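Cel44C (Paenibacillus polymyxa, PDB 2YIH) hydrolyses xyloglucan and probably other beta-1,4-glucans such as cellulose as an endo-acting glycoside hydrolase of family 44, this chain holding the catalytic module of a longer protein. Local coordinates at residues Y182-E187 and V213-A218. The protein carries 8 engineered substitutions. Sequence-based numbering, arbitrary orientation.
Sequences YALDNE and VSLSKA. With BGC (beta-D-glucopyranose), chain B.
In the closed eight-stranded barrel of this family 44 hydrolase, L184 at the end of strand 181-184 packs against L215 of helix 205-222, which follows it in the chain and leads to the neighbouring parallel strand 227-233. The contact is small and apolar. L184 CD2 does the touching, 3.6 Å from L215 CD2 and 3.7 Å from L215 CG, and the two side chains run past each other in opposite directions. L215 already leaves the helix toward the strand, and with CG anti to the backbone N (chi1 173°) its CD2 reaches L184, which holds its own CG beside N. L184 CD2 also lies loosely beside S216 N at 4.3 Å. S216 OG bonds to L277 O. V228 touches both L184 and S216, and Y262 of helix 258-273 also packs on L184, extending the apolar layer between barrel and helices.

At the strand's last residue, L184, the chain makes an inverse gamma turn, closed by a weak D185 N to A183 O bond, and enters the active-site loop. D185 OD1 accepts a bent hydrogen bond (2.7 Å, 136°) from the backbone N-H of N186 on its anti side, 22° out of the carboxylate plane, and is also bonded to T51 OG1 and W191 NE1; OD2 takes M112 N-H. These bonds fix the rotation of the buried carboxylate. E187 then enters the glycan pocket, its OE1 2.6 Å from O4 of the bound glucose unit, while OE2 is hydrogen-bonded to H284 ND1. Leucine packing on the outer side of the strand and a sugar-facing glutamate just past its C-terminal end are the arrangement of a TIM-barrel glycosidase, built from beta-alpha-beta crossovers.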
# COMPACT_ATOMS: atom_id res chain seq x y z
N TYR A 182 1.06 -12.92 -3.72
CA TYR A 182 -0.17 -13.41 -3.09
C TYR A 182 -0.16 -12.98 -1.64
O TYR A 182 0.88 -13.09 -0.98
CB TYR A 182 -0.29 -14.94 -3.14
CG TYR A 182 -0.41 -15.48 -4.56
CD1 TYR A 182 -1.58 -15.37 -5.27
CD2 TYR A 182 0.70 -16.03 -5.19
CE1 TYR A 182 -1.65 -15.80 -6.60
CE2 TYR A 182 0.63 -16.50 -6.51
CZ TYR A 182 -0.56 -16.43 -7.17
OH TYR A 182 -0.65 -16.86 -8.47
N ALA A 183 -1.32 -12.56 -1.14
CA ALA A 183 -1.43 -12.09 0.24
C ALA A 183 -2.24 -13.11 1.03
O ALA A 183 -3.22 -13.69 0.51
CB ALA A 183 -2.14 -10.68 0.31
N LEU A 184 -1.81 -13.28 2.28
CA LEU A 184 -2.44 -14.20 3.22
C LEU A 184 -3.66 -13.51 3.86
O LEU A 184 -3.61 -13.05 4.99
CB LEU A 184 -1.41 -14.67 4.29
CG LEU A 184 -0.14 -15.31 3.70
CD1 LEU A 184 0.85 -15.57 4.87
CD2 LEU A 184 -0.45 -16.63 2.97
N ASP A 185 -4.76 -13.53 3.11
CA ASP A 185 -6.04 -12.94 3.53
C ASP A 185 -5.83 -11.43 3.82
O ASP A 185 -4.97 -10.79 3.19
CB ASP A 185 -6.59 -13.72 4.74
CG ASP A 185 -8.12 -13.60 4.87
OD1 ASP A 185 -8.60 -12.53 5.28
OD2 ASP A 185 -8.79 -14.57 4.52
N ASN A 186 -6.58 -10.88 4.78
CA ASN A 186 -6.70 -9.45 4.97
C ASN A 186 -7.12 -9.20 6.41
O ASN A 186 -8.17 -9.71 6.84
CB ASN A 186 -7.79 -8.88 4.02
CG ASN A 186 -7.98 -7.38 4.18
OD1 ASN A 186 -8.94 -6.93 4.83
ND2 ASN A 186 -7.06 -6.61 3.65
N GLU A 187 -6.30 -8.46 7.14
CA GLU A 187 -6.65 -7.96 8.48
C GLU A 187 -7.20 -9.05 9.42
O GLU A 187 -8.35 -8.92 9.94
CB GLU A 187 -7.65 -6.77 8.39
CG GLU A 187 -7.03 -5.61 7.58
CD GLU A 187 -7.87 -4.33 7.52
OE1 GLU A 187 -9.06 -4.32 7.97
OE2 GLU A 187 -7.28 -3.31 7.01
N VAL A 213 1.43 -20.58 7.66
CA VAL A 213 2.40 -21.59 7.20
C VAL A 213 1.73 -22.60 6.29
O VAL A 213 2.25 -22.91 5.22
CB VAL A 213 3.04 -22.30 8.40
CG1 VAL A 213 3.82 -23.58 7.94
CG2 VAL A 213 3.91 -21.30 9.15
N SER A 214 0.53 -23.06 6.66
CA SER A 214 -0.19 -24.02 5.81
C SER A 214 -0.52 -23.45 4.42
O SER A 214 -0.35 -24.12 3.40
CB SER A 214 -1.47 -24.51 6.49
OG SER A 214 -2.15 -25.42 5.64
N LEU A 215 -0.99 -22.20 4.37
CA LEU A 215 -1.41 -21.62 3.09
C LEU A 215 -0.15 -21.30 2.25
O LEU A 215 -0.10 -21.60 1.05
CB LEU A 215 -2.25 -20.35 3.31
CG LEU A 215 -2.61 -19.55 2.05
CD1 LEU A 215 -3.26 -20.41 0.97
CD2 LEU A 215 -3.57 -18.38 2.52
N SER A 216 0.88 -20.75 2.90
CA SER A 216 2.09 -20.36 2.18
C SER A 216 2.73 -21.59 1.57
O SER A 216 3.10 -21.58 0.39
CB SER A 216 3.10 -19.66 3.09
OG SER A 216 4.17 -19.16 2.30
N LYS A 217 2.81 -22.68 2.33
CA LYS A 217 3.36 -23.94 1.76
C LYS A 217 2.62 -24.38 0.53
O LYS A 217 3.24 -24.80 -0.46
CB LYS A 217 3.30 -25.07 2.79
CG LYS A 217 4.36 -24.90 3.84
CD LYS A 217 4.02 -25.77 5.05
CE LYS A 217 3.74 -27.20 4.68
NZ LYS A 217 3.66 -28.01 5.95
N ALA A 218 1.29 -24.33 0.59
CA ALA A 218 0.49 -24.76 -0.55
C ALA A 218 0.75 -23.92 -1.78
O ALA A 218 0.77 -24.43 -2.88
CB ALA A 218 -1.01 -24.76 -0.21
C2 BGC B . -12.64 -1.46 10.54
C3 BGC B . -12.22 -2.45 9.45
C4 BGC B . -11.43 -1.72 8.36
C5 BGC B . -10.35 -0.81 8.94
C6 BGC B . -9.81 0.06 7.81
C1 BGC B . -11.40 -0.74 11.07
O2 BGC B . -13.30 -2.13 11.62
O3 BGC B . -13.36 -3.08 8.86
O4 BGC B . -10.86 -2.59 7.38
O5 BGC B . -10.89 0.02 9.98
O6 BGC B . -10.88 0.60 7.02